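Local coordinates for bacterioferritin (Mycobacterium tuberculosis, PDB 3UOI), which probably oxidises ferrous iron with dioxygen at a ferroxidase centre and stores the ferric product as mineral within a hollow, haem-containing shell of 24 subunits, at residues Pro7-Leu12 and Arg111-Thr116; Glu59-Ile64 and Gly69-Gln74; Tyr97-Arg102 and Glu123-Asp128. All blocks are in the same frame, centred on the assembly; numbering follows the deposited sequence.

Interaction 1: Pro7-Leu12 and Arg111-Thr116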
loop_
_atom_site.group_PDB
_atom_site.type_symbol
_atom_site.label_atom_id
_atom_site.label_comp_id
_atom_site.label_asym_id
_atom_site.label_seq_id
_atom_site.Cartn_x
_atom_site.Cartn_y
_atom_site.Cartn_z
ATOM N N PRO A 7 -23.597 -44.081 36.473
ATOM C CA PRO A 7 -24.207 -43.255 37.499
ATOM C C PRO A 7 -23.280 -42.716 38.560
ATOM O O PRO A 7 -23.572 -41.660 38.988
ATOM C CB PRO A 7 -25.250 -44.180 38.090
ATOM C CG PRO A 7 -25.577 -45.049 37.047
ATOM C CD PRO A 7 -24.295 -45.348 36.354
ATOM N N ASP A 8 -22.255 -43.434 38.999
ATOM C CA ASP A 8 -21.259 -42.917 39.930
ATOM C C ASP A 8 -20.480 -41.775 39.257
ATOM O O ASP A 8 -20.135 -40.840 39.890
ATOM C CB ASP A 8 -20.248 -43.966 40.408
ATOM C CG ASP A 8 -20.869 -45.197 40.984
ATOM O OD1 ASP A 8 -22.018 -45.192 41.309
ATOM O OD2 ASP A 8 -20.162 -46.179 41.128
ATOM N N VAL A 9 -20.203 -41.921 37.962
ATOM C CA VAL A 9 -19.513 -40.891 37.244
ATOM C C VAL A 9 -20.331 -39.622 37.179
ATOM O O VAL A 9 -19.812 -38.574 37.325
ATOM C CB VAL A 9 -19.069 -41.264 35.830
ATOM C CG1 VAL A 9 -18.381 -40.090 35.188
ATOM C CG2 VAL A 9 -18.164 -42.426 35.829
ATOM N N LEU A 10 -21.612 -39.758 36.911
ATOM C CA LEU A 10 -22.489 -38.625 36.831
ATOM C C LEU A 10 -22.611 -37.889 38.156
ATOM O O LEU A 10 -22.530 -36.716 38.194
ATOM C CB LEU A 10 -23.833 -39.029 36.269
ATOM C CG LEU A 10 -23.917 -39.224 34.753
ATOM C CD1 LEU A 10 -25.256 -39.734 34.343
ATOM C CD2 LEU A 10 -23.565 -37.951 33.973
ATOM N N ARG A 11 -22.722 -38.583 39.248
ATOM C CA ARG A 11 -22.738 -37.900 40.513
ATOM C C ARG A 11 -21.443 -37.121 40.673
ATOM O O ARG A 11 -21.425 -36.062 41.209
ATOM C CB ARG A 11 -22.837 -38.895 41.665
ATOM C CG ARG A 11 -23.434 -38.346 42.910
ATOM C CD ARG A 11 -24.096 -39.400 43.748
ATOM N NE ARG A 11 -23.155 -40.449 44.002
ATOM C CZ ARG A 11 -23.145 -41.628 43.413
ATOM N NH1 ARG A 11 -24.071 -41.976 42.533
ATOM N NH2 ARG A 11 -22.184 -42.468 43.720
ATOM N N LEU A 12 -20.362 -37.719 40.243
ATOM C CA LEU A 12 -19.056 -37.136 40.425
ATOM C C LEU A 12 -18.963 -35.830 39.648
ATOM O O LEU A 12 -18.463 -34.860 40.125
ATOM C CB LEU A 12 -17.993 -38.127 40.004
ATOM C CG LEU A 12 -16.617 -37.581 39.743
ATOM C CD1 LEU A 12 -15.998 -37.246 40.988
ATOM C CD2 LEU A 12 -15.859 -38.568 39.056
ATOM N N ARG A 111 -11.828 -44.120 35.476
ATOM C CA ARG A 111 -11.072 -45.074 34.672
ATOM C C ARG A 111 -11.447 -46.550 34.960
ATOM O O ARG A 111 -11.518 -47.363 34.107
ATOM C CB ARG A 111 -9.591 -44.788 34.692
ATOM C CG ARG A 111 -9.246 -43.509 34.037
ATOM C CD ARG A 111 -7.781 -43.208 34.053
ATOM N NE ARG A 111 -7.466 -42.097 33.189
ATOM C CZ ARG A 111 -7.212 -42.205 31.901
ATOM N NH1 ARG A 111 -7.186 -43.369 31.326
ATOM N NH2 ARG A 111 -6.970 -41.149 31.197
ATOM N N GLU A 112 -11.708 -46.843 36.209
ATOM C CA GLU A 112 -12.205 -48.169 36.579
ATOM C C GLU A 112 -13.574 -48.432 35.904
ATOM O O GLU A 112 -13.924 -49.543 35.644
ATOM C CB GLU A 112 -12.249 -48.346 38.094
ATOM C CG GLU A 112 -10.867 -48.215 38.737
ATOM C CD GLU A 112 -10.834 -48.267 40.269
ATOM O OE1 GLU A 112 -11.807 -47.911 40.962
ATOM O OE2 GLU A 112 -9.777 -48.616 40.773
ATOM N N LYS A 113 -14.329 -47.378 35.662
ATOM C CA LYS A 113 -15.631 -47.500 35.012
ATOM C C LYS A 113 -15.583 -47.477 33.519
ATOM O O LYS A 113 -16.587 -47.385 32.930
ATOM C CB LYS A 113 -16.561 -46.401 35.427
ATOM C CG LYS A 113 -16.525 -46.109 36.828
ATOM C CD LYS A 113 -16.778 -47.312 37.594
ATOM C CE LYS A 113 -17.136 -46.982 39.000
ATOM N NZ LYS A 113 -18.100 -47.887 39.508
ATOM N N GLN A 114 -14.393 -47.497 32.943
ATOM C CA GLN A 114 -14.145 -47.408 31.517
ATOM C C GLN A 114 -14.684 -46.139 30.792
ATOM O O GLN A 114 -15.147 -46.195 29.731
ATOM C CB GLN A 114 -14.568 -48.695 30.843
ATOM C CG GLN A 114 -13.853 -49.828 31.412
ATOM C CD GLN A 114 -14.059 -51.156 30.706
ATOM O OE1 GLN A 114 -14.829 -51.300 29.789
ATOM N NE2 GLN A 114 -13.361 -52.157 31.219
ATOM N N ASP A 115 -14.538 -44.992 31.429
ATOM C CA ASP A 115 -14.992 -43.729 30.870
ATOM C C ASP A 115 -13.800 -42.794 30.771
ATOM O O ASP A 115 -13.541 -42.036 31.654
ATOM C CB ASP A 115 -16.042 -43.092 31.756
ATOM C CG ASP A 115 -16.557 -41.855 31.173
ATOM O OD1 ASP A 115 -15.870 -41.389 30.326
ATOM O OD2 ASP A 115 -17.605 -41.375 31.516
ATOM N N THR A 116 -13.030 -42.945 29.723
ATOM C CA THR A 116 -11.806 -42.187 29.602
ATOM C C THR A 116 -12.046 -40.722 29.291
ATOM O O THR A 116 -11.319 -39.867 29.641
ATOM C CB THR A 116 -10.814 -42.850 28.705
ATOM O OG1 THR A 116 -11.466 -43.280 27.542
ATOM C CG2 THR A 116 -10.165 -44.053 29.411
#
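Where helix 85-112 turns over into helix 116-146, at one end of the ferritin four-helix bundle, Lys113 and Asp8 tie the turn to the first residues of helix 7-36. Lys113 NZ donates to Asp8 OD2 at 3.1 Å, reaching this oxygen on its anti side and 28° out of the carboxylate plane. Bends at chi2 and chi4 bring the ammonium group round to the carboxylate, and the two side chains cross at about a right angle. Lys113 is the closer partner; Asp8 OD1 makes a long pair with Arg11 NH2, 3.6 Å away, which completes a small salt-bridge network. Next to the salt bridge, Val9 sets one methyl against each part of the turn: its CG2 lies 4.2 Å from Lys113 CG, and its CG1 4.0 Å from Asp115 OD2. That carboxylate is already committed, since Asp115 sits at the N-cap of helix 116-146 and its OD2 is hydrogen-bonded to Ser118 OG. Just before it, Gln114 adopts positive phi (58°), with Gln114 N bonded to Arg111 O and Asp115 N to Cys110 O. A Schellman motif closing one helix and an Asp N-cap starting the next make a compact alpha-alpha hairpin between antiparallel bundle helices.

Interaction 2: Glu59-Ile64 and Gly69-Gln74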
loop_
_atom_site.group_PDB
_atom_site.type_symbol
_atom_site.label_atom_id
_atom_site.label_comp_id
_atom_site.label_asym_id
_atom_site.label_seq_id
_atom_site.Cartn_x
_atom_site.Cartn_y
_atom_site.Cartn_z
ATOM N N GLU A 59 -17.823 -26.829 30.320
ATOM C CA GLU A 59 -17.282 -28.065 29.814
ATOM C C GLU A 59 -17.900 -29.289 30.475
ATOM O O GLU A 59 -18.256 -30.208 29.815
ATOM C CB GLU A 59 -15.764 -28.052 29.862
ATOM C CG GLU A 59 -15.249 -27.013 28.917
ATOM C CD GLU A 59 -13.771 -26.829 28.871
ATOM O OE1 GLU A 59 -12.999 -27.726 29.199
ATOM O OE2 GLU A 59 -13.389 -25.750 28.442
ATOM N N ILE A 60 -18.049 -29.244 31.774
ATOM C CA ILE A 60 -18.663 -30.361 32.494
ATOM C C ILE A 60 -20.109 -30.531 32.072
ATOM O O ILE A 60 -20.588 -31.622 31.892
ATOM C CB ILE A 60 -18.550 -30.214 34.014
ATOM C CG1 ILE A 60 -17.121 -30.335 34.424
ATOM C CG2 ILE A 60 -19.258 -31.257 34.718
ATOM C CD1 ILE A 60 -16.751 -29.547 35.612
ATOM N N THR A 61 -20.761 -29.407 31.880
ATOM C CA THR A 61 -22.137 -29.397 31.485
ATOM C C THR A 61 -22.369 -30.160 30.194
ATOM O O THR A 61 -23.272 -30.906 30.137
ATOM C CB THR A 61 -22.637 -27.975 31.332
ATOM O OG1 THR A 61 -22.391 -27.286 32.536
ATOM C CG2 THR A 61 -24.103 -27.970 31.042
ATOM N N ASP A 62 -21.507 -29.973 29.203
ATOM C CA ASP A 62 -21.555 -30.650 27.921
ATOM C C ASP A 62 -21.330 -32.147 28.162
ATOM O O ASP A 62 -21.935 -32.939 27.538
ATOM C CB ASP A 62 -20.422 -30.213 26.969
ATOM C CG ASP A 62 -20.511 -28.790 26.477
ATOM O OD1 ASP A 62 -21.573 -28.276 26.383
ATOM O OD2 ASP A 62 -19.498 -28.224 26.147
ATOM N N ARG A 63 -20.403 -32.499 29.045
ATOM C CA ARG A 63 -20.110 -33.906 29.288
ATOM C C ARG A 63 -21.333 -34.633 29.868
ATOM O O ARG A 63 -21.680 -35.675 29.428
ATOM C CB ARG A 63 -18.864 -34.055 30.177
ATOM C CG ARG A 63 -18.206 -35.387 30.228
ATOM C CD ARG A 63 -17.834 -36.015 28.878
ATOM N NE ARG A 63 -17.761 -37.469 28.978
ATOM C CZ ARG A 63 -17.805 -38.343 28.000
ATOM N NH1 ARG A 63 -17.883 -37.970 26.779
ATOM N NH2 ARG A 63 -17.744 -39.619 28.291
ATOM N N ILE A 64 -21.981 -34.005 30.817
ATOM C CA ILE A 64 -23.122 -34.530 31.494
ATOM C C ILE A 64 -24.245 -34.717 30.515
ATOM O O ILE A 64 -24.899 -35.714 30.531
ATOM C CB ILE A 64 -23.561 -33.585 32.637
ATOM C CG1 ILE A 64 -22.464 -33.403 33.699
ATOM C CG2 ILE A 64 -24.846 -33.998 33.207
ATOM C CD1 ILE A 64 -22.900 -32.768 34.842
ATOM N N GLY A 69 -27.247 -37.077 31.315
ATOM C CA GLY A 69 -27.525 -36.693 32.685
ATOM C C GLY A 69 -28.281 -35.393 32.898
ATOM O O GLY A 69 -28.539 -34.730 31.973
ATOM N N LEU A 70 -28.599 -35.013 34.125
ATOM C CA LEU A 70 -29.170 -33.713 34.356
ATOM C C LEU A 70 -28.138 -32.838 35.023
ATOM O O LEU A 70 -27.685 -33.122 36.113
ATOM C CB LEU A 70 -30.359 -33.821 35.241
ATOM C CG LEU A 70 -31.150 -35.002 34.824
ATOM C CD1 LEU A 70 -32.270 -35.165 35.730
ATOM C CD2 LEU A 70 -31.557 -34.740 33.444
ATOM N N PRO A 71 -27.729 -31.774 34.372
ATOM C CA PRO A 71 -26.726 -30.951 35.022
ATOM C C PRO A 71 -27.338 -30.111 36.114
ATOM O O PRO A 71 -28.263 -29.421 35.869
ATOM C CB PRO A 71 -26.153 -30.123 33.888
ATOM C CG PRO A 71 -26.471 -30.804 32.698
ATOM C CD PRO A 71 -27.674 -31.644 32.921
ATOM N N ASN A 72 -26.752 -30.170 37.297
ATOM C CA ASN A 72 -27.291 -29.493 38.440
ATOM C C ASN A 72 -26.811 -28.054 38.496
ATOM O O ASN A 72 -25.688 -27.771 38.789
ATOM C CB ASN A 72 -26.948 -30.218 39.742
ATOM C CG ASN A 72 -27.736 -29.696 40.935
ATOM O OD1 ASN A 72 -28.147 -28.565 40.958
ATOM N ND2 ASN A 72 -27.921 -30.533 41.918
ATOM N N TYR A 73 -27.724 -27.182 38.126
ATOM C CA TYR A 73 -27.508 -25.749 38.152
ATOM C C TYR A 73 -28.100 -25.084 39.428
ATOM O O TYR A 73 -27.862 -23.951 39.689
ATOM C CB TYR A 73 -27.975 -25.108 36.819
ATOM C CG TYR A 73 -26.890 -25.099 35.730
ATOM C CD1 TYR A 73 -26.475 -23.931 35.151
ATOM C CD2 TYR A 73 -26.251 -26.252 35.311
ATOM C CE1 TYR A 73 -25.492 -23.924 34.209
ATOM C CE2 TYR A 73 -25.264 -26.220 34.363
ATOM C CZ TYR A 73 -24.891 -25.055 33.822
ATOM O OH TYR A 73 -23.938 -24.997 32.898
ATOM N N GLN A 74 -28.942 -25.833 40.125
ATOM C CA GLN A 74 -29.613 -25.432 41.347
ATOM C C GLN A 74 -28.750 -25.377 42.596
ATOM O O GLN A 74 -28.822 -24.474 43.371
ATOM C CB GLN A 74 -30.869 -26.287 41.557
ATOM C CG GLN A 74 -31.811 -25.860 42.653
ATOM C CD GLN A 74 -32.598 -24.586 42.338
ATOM O OE1 GLN A 74 -33.655 -24.630 41.736
ATOM N NE2 GLN A 74 -32.057 -23.460 42.727
#
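Ile64 and Pro71 form the tight centre of the contact by which the loop leaving helix 40-66 folds back on it. Ile64 CG2, set anti to the backbone N by a chi1 of -61°, is directed at the proline ring and meets Pro71 CG at 3.6 Å. The two side chains slide past each other in opposite directions, and Ile64 CG2 also lies 3.7 Å from Pro71 CD. Thr61, one turn earlier, adds its CG2 at 4.0 Å from Pro71 CG. Two hydrogen bonds frame this apolar patch. At one end Gly69 N donates to Ile64 O at 2.8 Å, fairly straight at 160°; at the other Tyr73 OH donates to Thr61 OG1, also at 2.8 Å. The threonine oxygen lies in the plane of the tyrosine ring, at its edge, and is itself bonded to Ala57 O, so the hydroxyl serves both helix backbone and loop.

The looser side belongs to the side chains of Leu70 and Asn72. That of Leu70 sets off away from the helix and the residue is exposed, although its backbone C approaches Ile64 CG2 at 3.9 Å. Asn72 OD1 accepts a bond from Arg75 N, and the backbones of both residues are held by Asn14 of helix 7-36. Beyond Tyr73 the surroundings close again: Phe28 of a neighbouring subunit packs on this residue, and a bound haem lies about 4 Å from its side chain. Here starts the long connection between helix 40-66 and helix 85-112, a hallmark of the ferritin fold, laid beside the bacterioferritin haem pocket.

Interaction 3: Tyr97-Arg102 and Glu123-Asp128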
loop_
_atom_site.group_PDB
_atom_site.type_symbol
_atom_site.label_atom_id
_atom_site.label_comp_id
_atom_site.label_asym_id
_atom_site.label_seq_id
_atom_site.Cartn_x
_atom_site.Cartn_y
_atom_site.Cartn_z
ATOM N N TYR A 97 -8.399 -26.939 47.007
ATOM C CA TYR A 97 -7.995 -28.135 47.732
ATOM C C TYR A 97 -9.147 -29.120 47.833
ATOM O O TYR A 97 -8.953 -30.276 47.679
ATOM C CB TYR A 97 -7.376 -27.825 49.078
ATOM C CG TYR A 97 -5.897 -27.580 49.021
ATOM C CD1 TYR A 97 -5.052 -28.560 48.582
ATOM C CD2 TYR A 97 -5.348 -26.416 49.444
ATOM C CE1 TYR A 97 -3.759 -28.371 48.527
ATOM C CE2 TYR A 97 -4.045 -26.217 49.376
ATOM C CZ TYR A 97 -3.238 -27.203 48.925
ATOM O OH TYR A 97 -1.901 -27.069 48.846
ATOM N N ASP A 98 -10.343 -28.612 48.044
ATOM C CA ASP A 98 -11.507 -29.440 48.051
ATOM C C ASP A 98 -11.632 -30.117 46.711
ATOM O O ASP A 98 -11.902 -31.241 46.675
ATOM C CB ASP A 98 -12.775 -28.679 48.349
ATOM C CG ASP A 98 -13.041 -28.544 49.789
ATOM O OD1 ASP A 98 -12.157 -28.820 50.539
ATOM O OD2 ASP A 98 -14.117 -28.123 50.172
ATOM N N VAL A 99 -11.370 -29.433 45.623
ATOM C CA VAL A 99 -11.418 -30.083 44.313
ATOM C C VAL A 99 -10.389 -31.217 44.169
ATOM O O VAL A 99 -10.687 -32.258 43.679
ATOM C CB VAL A 99 -11.267 -29.077 43.149
ATOM C CG1 VAL A 99 -10.920 -29.784 41.881
ATOM C CG2 VAL A 99 -12.514 -28.373 42.958
ATOM N N LEU A 100 -9.183 -30.981 44.628
ATOM C CA LEU A 100 -8.193 -31.995 44.515
ATOM C C LEU A 100 -8.619 -33.209 45.329
ATOM O O LEU A 100 -8.573 -34.281 44.863
ATOM C CB LEU A 100 -6.850 -31.470 44.924
ATOM C CG LEU A 100 -6.211 -30.404 44.060
ATOM C CD1 LEU A 100 -4.881 -30.086 44.643
ATOM C CD2 LEU A 100 -6.062 -30.855 42.672
ATOM N N ASN A 101 -9.132 -32.994 46.516
ATOM C CA ASN A 101 -9.565 -34.068 47.344
ATOM C C ASN A 101 -10.663 -34.902 46.664
ATOM O O ASN A 101 -10.637 -36.077 46.754
ATOM C CB ASN A 101 -10.021 -33.527 48.682
ATOM C CG ASN A 101 -8.864 -32.962 49.545
ATOM O OD1 ASN A 101 -9.116 -32.447 50.610
ATOM N ND2 ASN A 101 -7.641 -33.056 49.091
ATOM N N ARG A 102 -11.625 -34.279 46.024
ATOM C CA ARG A 102 -12.620 -34.986 45.253
ATOM C C ARG A 102 -12.170 -35.631 43.926
ATOM O O ARG A 102 -12.548 -36.690 43.632
ATOM C CB ARG A 102 -13.896 -34.124 45.061
ATOM C CG ARG A 102 -14.807 -34.620 43.981
ATOM C CD ARG A 102 -16.009 -33.737 43.740
ATOM N NE ARG A 102 -15.636 -32.395 43.394
ATOM C CZ ARG A 102 -15.491 -31.414 44.258
ATOM N NH1 ARG A 102 -15.718 -31.599 45.532
ATOM N NH2 ARG A 102 -15.125 -30.257 43.856
ATOM N N GLU A 123 -8.991 -34.735 34.535
ATOM C CA GLU A 123 -7.556 -34.684 34.542
ATOM C C GLU A 123 -7.050 -33.272 34.229
ATOM O O GLU A 123 -6.160 -32.751 34.876
ATOM C CB GLU A 123 -6.968 -35.703 33.578
ATOM C CG GLU A 123 -6.633 -37.025 34.210
ATOM C CD GLU A 123 -6.141 -38.066 33.242
ATOM O OE1 GLU A 123 -5.736 -37.724 32.145
ATOM O OE2 GLU A 123 -6.201 -39.226 33.588
ATOM N N LYS A 124 -7.673 -32.666 33.241
ATOM C CA LYS A 124 -7.374 -31.288 32.884
ATOM C C LYS A 124 -7.689 -30.299 33.979
ATOM O O LYS A 124 -6.898 -29.462 34.277
ATOM C CB LYS A 124 -8.038 -30.931 31.550
ATOM C CG LYS A 124 -7.517 -31.783 30.504
ATOM C CD LYS A 124 -8.102 -31.669 29.171
ATOM C CE LYS A 124 -7.108 -32.206 28.186
ATOM N NZ LYS A 124 -7.641 -32.825 26.966
ATOM N N ILE A 125 -8.820 -30.466 34.615
ATOM C CA ILE A 125 -9.244 -29.598 35.695
ATOM C C ILE A 125 -8.296 -29.605 36.885
ATOM O O ILE A 125 -7.987 -28.593 37.470
ATOM C CB ILE A 125 -10.634 -29.963 36.152
ATOM C CG1 ILE A 125 -11.637 -29.705 35.048
ATOM C CG2 ILE A 125 -10.975 -29.291 37.444
ATOM C CD1 ILE A 125 -12.935 -29.963 35.352
ATOM N N VAL A 126 -7.822 -30.785 37.201
ATOM C CA VAL A 126 -6.891 -30.980 38.251
ATOM C C VAL A 126 -5.595 -30.252 37.983
ATOM O O VAL A 126 -5.030 -29.663 38.875
ATOM C CB VAL A 126 -6.573 -32.455 38.482
ATOM C CG1 VAL A 126 -5.200 -32.571 39.031
ATOM C CG2 VAL A 126 -7.572 -33.074 39.405
ATOM N N ALA A 127 -5.133 -30.308 36.738
ATOM C CA ALA A 127 -3.906 -29.621 36.405
ATOM C C ALA A 127 -4.059 -28.101 36.597
ATOM O O ALA A 127 -3.219 -27.427 37.199
ATOM C CB ALA A 127 -3.457 -29.967 35.031
ATOM N N ASP A 128 -5.187 -27.604 36.127
ATOM C CA ASP A 128 -5.469 -26.209 36.232
ATOM C C ASP A 128 -5.548 -25.772 37.692
ATOM O O ASP A 128 -4.964 -24.795 38.054
ATOM C CB ASP A 128 -6.757 -25.846 35.505
ATOM C CG ASP A 128 -6.723 -26.133 33.996
ATOM O OD1 ASP A 128 -7.783 -26.164 33.370
ATOM O OD2 ASP A 128 -5.669 -26.354 33.444
#
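Val126 and Leu100 carry most of this contact, and Val99 adds a smaller share; together they illustrate how two antiparallel bundle helices mesh chiefly through aliphatic side chains. Within these two segments the backbones are nearest at Leu100 and Val126, with CA atoms 6.5 Å apart, near enough for short side chains to meet.

Leu100 starts out along the flank of its own helix, but its end swings in toward the partner. CG stands beside the backbone N (chi1 -67°), and the CD2 branch does the touching. This methyl lies 4.1 Å from Val126 CG1 and equally 4.1 Å from Val126 O, so it rests against both the side chain and the backbone of the facing turn. Of the valine side chain, CG1 does the touching; its chi1 of 152° places that methyl roughly anti to the backbone N. The valine and leucine approach at a slant, and the side chains meet through one methyl of each.

The Val99 side chain sets off toward the other helix, yet it makes a looser contact: its CG1 stays 4.5 Å from Ile125 CG2. The side chains thus pair in two steps, Leu100 with Val126 and Val99 with Ile125, and all four are buried.

Other helices complete the enclosure. Leu103 and Ile107 of helix 85-112 extend the packing on Val126 further along the same interface, and Thr117 of a neighbouring subunit also touches Val126. Val99 leans on Gln16 and Ser19 of helix 7-36 and on Glu129, a predicted iron ligand. Ile125 meets Glu20 of helix 7-36 together with His56 of helix 40-66, placing this contact in the core of the four-helix bundle.

Overall arrangement
The three contacts have centres 14 to 17 Å apart and touch through a few residue pairs. Interactions 1 and 3 both use helix 85-112; Arg111 NE of the first forms a salt bridge with Glu123 OE2 of the third at 3.2 Å. Between interactions 1 and 2 Leu10 CD1 packs on Gly69 CA at 4.1 Å, and Arg63 makes a weak ion pair with Asp115. Interaction 3 meets interaction 2 where Ile60 CD1 lies 3.8 Å from Ile125 CD1. Their relation to the metal sites differs: the side chain of Ile125 is about 4 Å from that of Glu20, a predicted iron ligand, and that of Tyr73 about 4 Å from the bound haem, whereas interaction 1 is remote from both.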